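Local coordinates for proximal thread matrix protein 1 (Mytilus galloprovincialis, PDB 4CN9) that probably binds collagen as a matrix protein of the mussel byssus proximal thread and carries zinc at its MIDAS motif, at residues 147-150 and 151-155; 335-338 and 339-342; 184-187 and 188-191. All coordinates share one frame; numbering follows the deposited sequence.

Contact 1 of 3, residues 147-150 and 151-155; sequences KHVR and ENSFS
A salt-bridge network of Lys147, Arg150 and Glu151 lies near the C-terminal end of helix 142-153, on the side that meets helix 183-192. Lys147 NZ bonds Glu151 OE2 at 2.8 Å, an i to i+4 pair, and it meets that oxygen from above the carboxylate, 35° out of its plane. The lysine chain is extended until its last torsion (chi4 71°), where the bend turns NZ onto the acid. Arg150 adds a longer bridge to the same oxygen, NH2 to Glu151 OE2 at 3.5 Å. Its guanidinium and the carboxylate stand 80° apart, and Glu151 CG lies over one guanidinium face, offset toward the rim, so this bridge is not a flat two-point pairing. The stronger partner of Arg150 NH2 is Glu186, on helix 183-192, so NH2 is shared between Glu186 and, at longer range, Glu151. Further round the helix, Asn152 CB sits over a face of the His148 ring in a CH-pi contact, 4.2 Å from the centroid, while His148 NE2 hydrogen-bonds Thr112. In the von Willebrand factor A fold this helix packs against the central sheet. Val149 does so by resting on Ile57, Leu59 and Val169, and its CG1 also touches Phe154 CE2 at 3.6 Å, the two side chains lying side by side. The helix widens as it ends. Asn152 N makes a normal bond to His148 O of 2.8 Å, yet Ser153 N reaches the same oxygen weakly at 3.4 Å. One residue on, Phe154 N makes a similarly weak i+5 bond to Val149 O at 3.4 Å, which marks a pi-type turn. Phe154 then leaves helical geometry, its ring lying on Ile57, Lys167 and Val169.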
ATOM      1  N   LYS A 147      18.036   2.042   0.039  1.00 21.62           N
ATOM      2  CA  LYS A 147      18.766   3.249  -0.344  1.00 20.82           C
ATOM      3  C   LYS A 147      19.577   2.992  -1.606  1.00 20.42           C
ATOM      4  O   LYS A 147      19.546   3.773  -2.564  1.00 22.21           O
ATOM      5  CB  LYS A 147      19.698   3.650   0.796  1.00 20.32           C
ATOM      6  CG  LYS A 147      20.529   4.906   0.546  1.00 22.99           C
ATOM      7  CD  LYS A 147      21.476   5.148   1.727  1.00 30.14           C
ATOM      8  CE  LYS A 147      22.621   6.066   1.354  1.00 38.37           C
ATOM      9  NZ  LYS A 147      22.148   7.453   1.154  1.00 44.06           N
ATOM     10  N   HIS A 148      20.311   1.886  -1.608  1.00 17.59           N
ATOM     11  CA  HIS A 148      21.101   1.510  -2.782  1.00 22.72           C
ATOM     12  C   HIS A 148      20.220   1.384  -4.039  1.00 20.43           C
ATOM     13  O   HIS A 148      20.588   1.824  -5.140  1.00 19.23           O
ATOM     14  CB  HIS A 148      21.835   0.201  -2.489  1.00 22.17           C
ATOM     15  CG  HIS A 148      22.717  -0.266  -3.605  1.00 24.63           C
ATOM     16  ND1 HIS A 148      24.060   0.036  -3.669  1.00 24.89           N
ATOM     17  CD2 HIS A 148      22.450  -1.020  -4.700  1.00 27.06           C
ATOM     18  CE1 HIS A 148      24.586  -0.519  -4.747  1.00 27.04           C
ATOM     19  NE2 HIS A 148      23.630  -1.166  -5.390  1.00 27.52           N
ATOM     20  N   VAL A 149      19.042   0.789  -3.873  1.00 21.60           N
ATOM     21  CA  VAL A 149      18.111   0.620  -4.986  1.00 19.78           C
ATOM     22  C   VAL A 149      17.628   1.981  -5.514  1.00 20.09           C
ATOM     23  O   VAL A 149      17.607   2.219  -6.719  1.00 21.46           O
ATOM     24  CB  VAL A 149      16.925  -0.295  -4.588  1.00 20.11           C
ATOM     25  CG1 VAL A 149      15.814  -0.212  -5.610  1.00 21.52           C
ATOM     26  CG2 VAL A 149      17.406  -1.745  -4.428  1.00 21.86           C
ATOM     27  N   ARG A 150      17.264   2.879  -4.611  1.00 20.69           N
ATOM     28  CA  ARG A 150      16.842   4.219  -5.026  1.00 23.77           C
ATOM     29  C   ARG A 150      17.965   4.999  -5.738  1.00 21.47           C
ATOM     30  O   ARG A 150      17.740   5.610  -6.774  1.00 24.51           O
ATOM     31  CB  ARG A 150      16.356   5.016  -3.816  1.00 24.47           C
ATOM     32  CG  ARG A 150      15.918   6.434  -4.168  1.00 27.00           C
ATOM     33  CD  ARG A 150      15.400   7.184  -2.950  1.00 31.78           C
ATOM     34  NE  ARG A 150      16.288   7.084  -1.791  1.00 31.67           N
ATOM     35  CZ  ARG A 150      17.314   7.899  -1.536  1.00 36.79           C
ATOM     36  NH1 ARG A 150      17.618   8.889  -2.364  1.00 36.16           N
ATOM     37  NH2 ARG A 150      18.044   7.721  -0.440  1.00 35.01           N
ATOM     38  N   GLU A 151      19.172   4.960  -5.183  1.00 20.78           N
ATOM     39  CA  GLU A 151      20.271   5.784  -5.670  1.00 21.20           C
ATOM     40  C   GLU A 151      21.009   5.187  -6.884  1.00 26.19           C
ATOM     41  O   GLU A 151      21.521   5.923  -7.719  1.00 26.86           O
ATOM     42  CB  GLU A 151      21.270   6.047  -4.526  1.00 24.60           C
ATOM     43  CG  GLU A 151      20.688   6.877  -3.374  1.00 28.22           C
ATOM     44  CD  GLU A 151      21.687   7.182  -2.245  1.00 34.59           C
ATOM     45  OE1 GLU A 151      22.740   6.525  -2.145  1.00 32.14           O
ATOM     46  OE2 GLU A 151      21.404   8.093  -1.441  1.00 46.59           O
ATOM     47  N   ASN A 152      21.069   3.865  -6.984  1.00 19.13           N
ATOM     48  CA  ASN A 152      21.845   3.217  -8.042  1.00 18.95           C
ATOM     49  C   ASN A 152      21.014   2.396  -9.021  1.00 20.30           C
ATOM     50  O   ASN A 152      21.143   2.550 -10.240  1.00 18.47           O
ATOM     51  CB  ASN A 152      22.919   2.301  -7.441  1.00 21.57           C
ATOM     52  CG  ASN A 152      23.995   3.067  -6.691  1.00 28.35           C
ATOM     53  OD1 ASN A 152      23.743   4.121  -6.117  1.00 28.55           O
ATOM     54  ND2 ASN A 152      25.209   2.534  -6.703  1.00 27.03           N
ATOM     55  N   SER A 153      20.169   1.517  -8.487  1.00 19.61           N
ATOM     56  CA  SER A 153      19.541   0.468  -9.300  1.00 21.26           C
ATOM     57  C   SER A 153      18.620   0.998 -10.387  1.00 18.94           C
ATOM     58  O   SER A 153      18.540   0.410 -11.468  1.00 19.44           O
ATOM     59  CB  SER A 153      18.760  -0.502  -8.422  1.00 18.70           C
ATOM     60  OG  SER A 153      19.575  -1.046  -7.423  1.00 19.34           O
ATOM     61  N   PHE A 154      17.903   2.079 -10.098  1.00 16.76           N
ATOM     62  CA  PHE A 154      16.994   2.672 -11.071  1.00 17.42           C
ATOM     63  C   PHE A 154      17.605   3.863 -11.790  1.00 24.02           C
ATOM     64  O   PHE A 154      16.916   4.549 -12.549  1.00 21.48           O
ATOM     65  CB  PHE A 154      15.692   3.088 -10.388  1.00 22.50           C
ATOM     66  CG  PHE A 154      14.796   1.934 -10.057  1.00 18.76           C
ATOM     67  CD1 PHE A 154      14.197   1.193 -11.070  1.00 22.01           C
ATOM     68  CD2 PHE A 154      14.567   1.571  -8.750  1.00 17.21           C
ATOM     69  CE1 PHE A 154      13.360   0.118 -10.770  1.00 20.28           C
ATOM     70  CE2 PHE A 154      13.730   0.503  -8.444  1.00 18.61           C
ATOM     71  CZ  PHE A 154      13.136  -0.229  -9.459  1.00 16.46           C
ATOM     72  N   SER A 155      18.903   4.109 -11.584  1.00 24.45           N
ATOM     73  CA  SER A 155      19.535   5.268 -12.229  1.00 25.92           C
ATOM     74  C   SER A 155      19.733   5.033 -13.721  1.00 20.99           C
ATOM     75  O   SER A 155      19.845   3.893 -14.171  1.00 22.03           O
ATOM     76  CB  SER A 155      20.874   5.624 -11.562  1.00 22.02           C
ATOM     77  OG  SER A 155      21.874   4.639 -11.798  1.00 23.26           O
TER

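Contact 2 of 3, residues 335-338 and 339-342; sequences QTAI and GDGL
The Ala337 methyl touches the Asp340 side chain in the first turn of helix 338-349, with Ala337 at the N-cap position. The well-packed part is the backbone: Gly341 N donates to Ala337 O at 3.1 Å, with the donor in the carbonyl plane. Leu342 N repeats the step on Ile338 O, also at 3.1 Å, its donor tilted 18° from the corresponding plane. These two bonds are the geometric evidence that regular alpha-helical pairing begins at Ala337. Beneath them, Ile338 points into the domain against Phe302, Leu367 and Thr369, and Leu342 follows onto Leu367 and Ile410.

Side-chain contact within the turn is looser. Ile338 CG2 and Leu342 CD1 approach no closer than 4.3 Å, and Ile338 also touches Glu406. The methyl of Ala337 meets Asp340 OD1 at 3.7 Å, a van der Waals distance. Ahead of the turn the chain runs out as an inverse gamma turn centred on Ala337, marked by a weak bond from Ile338 N to Thr336 O of 3.1 Å. Gln335, at the partly exposed end of the loop, is held through OE1 by Asn374 ND2. The loop corresponds to the one that carries the MIDAS threonine in metal-binding von Willebrand factor A domains; here Thr336 OG1 bonds Gln372 O, and none of the chain's zinc sites uses this loop.

Ala337 offers no side-chain acceptor to the first helix amides, and Asn373 OD1 takes the Gly339 N-H instead. Asp340, lying against Arg305 and His376, would add a negative charge at the positive end of the helix dipole, which is probably favourable there.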
ATOM      1  N   GLN A 335     -18.283   9.401  22.832  1.00 24.87           N
ATOM      2  CA  GLN A 335     -17.547   8.174  22.588  1.00 23.39           C
ATOM      3  C   GLN A 335     -17.216   8.182  21.106  1.00 23.13           C
ATOM      4  O   GLN A 335     -17.831   8.925  20.336  1.00 20.01           O
ATOM      5  CB  GLN A 335     -18.395   6.945  22.912  1.00 21.41           C
ATOM      6  CG  GLN A 335     -18.550   6.640  24.380  1.00 30.68           C
ATOM      7  CD  GLN A 335     -19.426   5.428  24.603  1.00 37.01           C
ATOM      8  OE1 GLN A 335     -19.248   4.382  23.953  1.00 36.36           O
ATOM      9  NE2 GLN A 335     -20.399   5.560  25.502  1.00 36.53           N
ATOM     10  N   THR A 336     -16.254   7.356  20.707  1.00 21.69           N
ATOM     11  CA  THR A 336     -15.869   7.233  19.303  1.00 19.40           C
ATOM     12  C   THR A 336     -15.710   5.749  18.926  1.00 20.61           C
ATOM     13  O   THR A 336     -14.668   5.141  19.146  1.00 22.78           O
ATOM     14  CB  THR A 336     -14.549   8.000  18.986  1.00 23.24           C
ATOM     15  OG1 THR A 336     -13.640   7.892  20.085  1.00 21.46           O
ATOM     16  CG2 THR A 336     -14.819   9.477  18.737  1.00 26.76           C
ATOM     17  N   ALA A 337     -16.745   5.183  18.333  1.00 17.24           N
ATOM     18  CA  ALA A 337     -16.739   3.782  17.941  1.00 16.90           C
ATOM     19  C   ALA A 337     -16.182   3.619  16.527  1.00 16.10           C
ATOM     20  O   ALA A 337     -16.933   3.378  15.576  1.00 14.58           O
ATOM     21  CB  ALA A 337     -18.143   3.221  18.023  1.00 17.53           C
ATOM     22  N   ILE A 338     -14.867   3.756  16.406  1.00 15.26           N
ATOM     23  CA  ILE A 338     -14.166   3.626  15.121  1.00 15.25           C
ATOM     24  C   ILE A 338     -14.442   2.253  14.537  1.00 18.37           C
ATOM     25  O   ILE A 338     -14.713   2.124  13.341  1.00 16.81           O
ATOM     26  CB  ILE A 338     -12.647   3.815  15.308  1.00 17.52           C
ATOM     27  CG1 ILE A 338     -12.336   5.210  15.849  1.00 19.58           C
ATOM     28  CG2 ILE A 338     -11.892   3.621  14.014  1.00 18.62           C
ATOM     29  CD1 ILE A 338     -10.926   5.345  16.375  1.00 20.04           C
ATOM     30  N   GLY A 339     -14.393   1.224  15.385  1.00 16.20           N
ATOM     31  CA  GLY A 339     -14.681  -0.129  14.940  1.00 17.43           C
ATOM     32  C   GLY A 339     -16.059  -0.310  14.331  1.00 13.59           C
ATOM     33  O   GLY A 339     -16.225  -0.963  13.289  1.00 15.78           O
ATOM     34  N   ASP A 340     -17.062   0.253  14.984  1.00 15.80           N
ATOM     35  CA  ASP A 340     -18.442   0.162  14.490  1.00 16.65           C
ATOM     36  C   ASP A 340     -18.600   0.885  13.148  1.00 16.33           C
ATOM     37  O   ASP A 340     -19.296   0.399  12.248  1.00 16.77           O
ATOM     38  CB  ASP A 340     -19.399   0.768  15.510  1.00 15.33           C
ATOM     39  CG  ASP A 340     -19.600  -0.115  16.723  1.00 23.60           C
ATOM     40  OD1 ASP A 340     -18.612  -0.394  17.445  1.00 23.28           O
ATOM     41  OD2 ASP A 340     -20.761  -0.528  16.949  1.00 28.37           O
ATOM     42  N   GLY A 341     -17.961   2.047  13.024  1.00 15.74           N
ATOM     43  CA  GLY A 341     -17.957   2.797  11.771  1.00 16.13           C
ATOM     44  C   GLY A 341     -17.452   1.971  10.598  1.00 15.21           C
ATOM     45  O   GLY A 341     -18.055   1.943   9.528  1.00 14.05           O
ATOM     46  N   LEU A 342     -16.327   1.303  10.805  1.00 14.04           N
ATOM     47  CA  LEU A 342     -15.738   0.448   9.779  1.00 16.65           C
ATOM     48  C   LEU A 342     -16.619  -0.775   9.474  1.00 17.48           C
ATOM     49  O   LEU A 342     -16.800  -1.129   8.303  1.00 16.11           O
ATOM     50  CB  LEU A 342     -14.342   0.004  10.206  1.00 17.41           C
ATOM     51  CG  LEU A 342     -13.267   1.099  10.218  1.00 20.50           C
ATOM     52  CD1 LEU A 342     -12.019   0.615  10.898  1.00 17.52           C
ATOM     53  CD2 LEU A 342     -12.950   1.595   8.802  1.00 20.51           C
TER

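Contact 3 of 3, residues 184-187 and 188-191; sequences QHEA and HKLK
The His185 side chain sets out with CG anti to the backbone N (chi1 -175°), while Lys189 turns CG anti to its carbonyl carbon (chi1 -66°) and then runs fully extended, so that the lysine chain runs across one face of the imidazole one turn back, with CG over the ring. The two belong to helix 183-192, the connecting helix of the beta-alpha-beta unit formed with strands 166-173 and 195-202 in the first von Willebrand factor A domain. Lys189 CE lies off the same face, at the NE2 rim, equally far (3.6 Å) from CD2 and CE1 of His185. Its 3.0 Å approach to His185 NE2 is unusually short for a carbon-nitrogen pair, and the exact ring placement is therefore doubtful.

The backbone is regular: Lys189 N bonds His185 O at 3.1 Å, and Lys191 N bonds Ala187 O at 2.9 Å. Lys191 also bends over that last carbonyl, because a fold in mid-chain (chi3 -72°) brings its CE to 3.4 Å from Ala187 O. The bend carries NZ to the carbonyl oxygens of Gln213 and Ala215, where helix 208-214 ends. His188 ND1 hydrogen-bonds Glu415 OE2, in the second domain, so this helix surface faces the interdomain boundary. On the inner side Leu190 packs on Leu146 and Val195.

Glu186 OE1 is engaged by Arg150, leaving OE2 turned toward Lys189. Lys189 NZ and Glu186 OE2 are 4.5 Å apart, beyond a direct salt bridge. A water spans them, accepting from Lys189 NZ at 2.7 Å and donating to Glu186 OE2.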
ATOM      1  N   GLN A 184      12.401   2.484   7.303  1.00 27.95           N
ATOM      2  CA  GLN A 184      11.109   3.097   7.020  1.00 27.68           C
ATOM      3  C   GLN A 184      11.316   4.360   6.207  1.00 22.97           C
ATOM      4  O   GLN A 184      10.606   4.615   5.233  1.00 25.44           O
ATOM      5  CB  GLN A 184      10.351   3.385   8.311  1.00 28.80           C
ATOM      6  CG  GLN A 184      10.209   2.161   9.162  1.00 32.01           C
ATOM      7  CD  GLN A 184       9.602   1.027   8.376  1.00 38.40           C
ATOM      8  OE1 GLN A 184       8.936   1.263   7.367  1.00 36.32           O
ATOM      9  NE2 GLN A 184       9.848  -0.217   8.814  1.00 36.86           N
ATOM     10  N   HIS A 185      12.334   5.123   6.581  1.00 28.57           N
ATOM     11  CA  HIS A 185      12.646   6.360   5.885  1.00 30.66           C
ATOM     12  C   HIS A 185      13.136   6.116   4.453  1.00 27.82           C
ATOM     13  O   HIS A 185      12.742   6.825   3.521  1.00 26.75           O
ATOM     14  CB  HIS A 185      13.701   7.131   6.668  1.00 34.67           C
ATOM     15  CG  HIS A 185      14.011   8.475   6.098  1.00 40.36           C
ATOM     16  ND1 HIS A 185      13.058   9.465   5.968  1.00 48.43           N
ATOM     17  CD2 HIS A 185      15.166   8.997   5.621  1.00 50.08           C
ATOM     18  CE1 HIS A 185      13.614  10.540   5.440  1.00 53.50           C
ATOM     19  NE2 HIS A 185      14.892  10.284   5.222  1.00 53.42           N
ATOM     20  N   GLU A 186      14.016   5.133   4.269  1.00 27.00           N
ATOM     21  CA  GLU A 186      14.455   4.785   2.917  1.00 23.41           C
ATOM     22  C   GLU A 186      13.307   4.262   2.038  1.00 24.27           C
ATOM     23  O   GLU A 186      13.254   4.528   0.830  1.00 21.83           O
ATOM     24  CB  GLU A 186      15.598   3.770   2.966  1.00 20.97           C
ATOM     25  CG  GLU A 186      16.851   4.283   3.662  1.00 28.19           C
ATOM     26  CD  GLU A 186      17.381   5.592   3.055  1.00 27.94           C
ATOM     27  OE1 GLU A 186      17.196   5.813   1.844  1.00 29.30           O
ATOM     28  OE2 GLU A 186      17.976   6.391   3.805  1.00 34.55           O
ATOM     29  N   ALA A 187      12.394   3.504   2.635  1.00 21.97           N
ATOM     30  CA  ALA A 187      11.252   2.976   1.891  1.00 21.51           C
ATOM     31  C   ALA A 187      10.323   4.114   1.448  1.00 22.00           C
ATOM     32  O   ALA A 187       9.774   4.098   0.346  1.00 19.94           O
ATOM     33  CB  ALA A 187      10.491   1.964   2.752  1.00 23.38           C
ATOM     34  N   HIS A 188      10.161   5.109   2.317  1.00 25.98           N
ATOM     35  CA  HIS A 188       9.384   6.304   1.992  1.00 27.46           C
ATOM     36  C   HIS A 188       9.963   7.044   0.776  1.00 23.71           C
ATOM     37  O   HIS A 188       9.250   7.364  -0.162  1.00 25.61           O
ATOM     38  CB  HIS A 188       9.337   7.239   3.210  1.00 31.89           C
ATOM     39  CG  HIS A 188       8.702   8.564   2.932  1.00 35.45           C
ATOM     40  ND1 HIS A 188       7.336   8.747   2.922  1.00 40.20           N
ATOM     41  CD2 HIS A 188       9.246   9.774   2.655  1.00 41.79           C
ATOM     42  CE1 HIS A 188       7.064  10.010   2.647  1.00 40.60           C
ATOM     43  NE2 HIS A 188       8.205  10.653   2.473  1.00 42.88           N
ATOM     44  N   LYS A 189      11.267   7.293   0.783  1.00 26.81           N
ATOM     45  CA  LYS A 189      11.891   7.995  -0.342  1.00 26.17           C
ATOM     46  C   LYS A 189      11.775   7.178  -1.627  1.00 26.34           C
ATOM     47  O   LYS A 189      11.531   7.703  -2.714  1.00 25.23           O
ATOM     48  CB  LYS A 189      13.356   8.282  -0.042  1.00 27.43           C
ATOM     49  CG  LYS A 189      13.594   9.254   1.093  1.00 34.05           C
ATOM     50  CD  LYS A 189      15.101   9.419   1.277  1.00 51.27           C
ATOM     51  CE  LYS A 189      15.456  10.433   2.323  1.00 56.63           C
ATOM     52  NZ  LYS A 189      16.942  10.531   2.505  1.00 60.80           N
ATOM     53  N   LEU A 190      11.935   5.871  -1.505  1.00 26.36           N
ATOM     54  CA  LEU A 190      11.881   5.022  -2.685  1.00 23.45           C
ATOM     55  C   LEU A 190      10.490   5.064  -3.302  1.00 23.63           C
ATOM     56  O   LEU A 190      10.322   5.300  -4.504  1.00 26.71           O
ATOM     57  CB  LEU A 190      12.294   3.591  -2.306  1.00 27.09           C
ATOM     58  CG  LEU A 190      12.402   2.566  -3.426  1.00 22.66           C
ATOM     59  CD1 LEU A 190      13.382   3.015  -4.515  1.00 23.40           C
ATOM     60  CD2 LEU A 190      12.814   1.210  -2.833  1.00 24.80           C
ATOM     61  N   LYS A 191       9.474   4.877  -2.473  1.00 26.17           N
ATOM     62  CA  LYS A 191       8.106   4.849  -2.971  1.00 23.92           C
ATOM     63  C   LYS A 191       7.689   6.230  -3.493  1.00 28.59           C
ATOM     64  O   LYS A 191       6.876   6.327  -4.408  1.00 26.37           O
ATOM     65  CB  LYS A 191       7.144   4.324  -1.893  1.00 23.94           C
ATOM     66  CG  LYS A 191       7.345   2.838  -1.571  1.00 22.89           C
ATOM     67  CD  LYS A 191       6.353   2.284  -0.514  1.00 22.33           C
ATOM     68  CE  LYS A 191       6.653   2.799   0.869  1.00 25.06           C
ATOM     69  NZ  LYS A 191       5.717   2.282   1.906  1.00 23.35           N
TER
HETATM   70  O   HOH W   1      19.244   9.064   2.480  1.00 50.83           O

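In the fold
From the N terminus, contact 1 (147-155) comes first, at the end of helix 142-153, followed by contact 3 (184-191) in helix 183-192; both lie in the first von Willebrand factor A domain. Contact 2 (335-342) opens helix 338-349 in the second. Each closes only turns of its own chain stretch, and the three run in series without nesting or crossing. Contacts 1 and 3, with centres about 12 Å apart, belong to neighbouring helices that touch through charged and apolar side chains, with strand 166-173 between them in sequence. Contact 2 touches neither: its nearest atoms are about 20 Å from those of contact 3 and about 31 Å from those of contact 1.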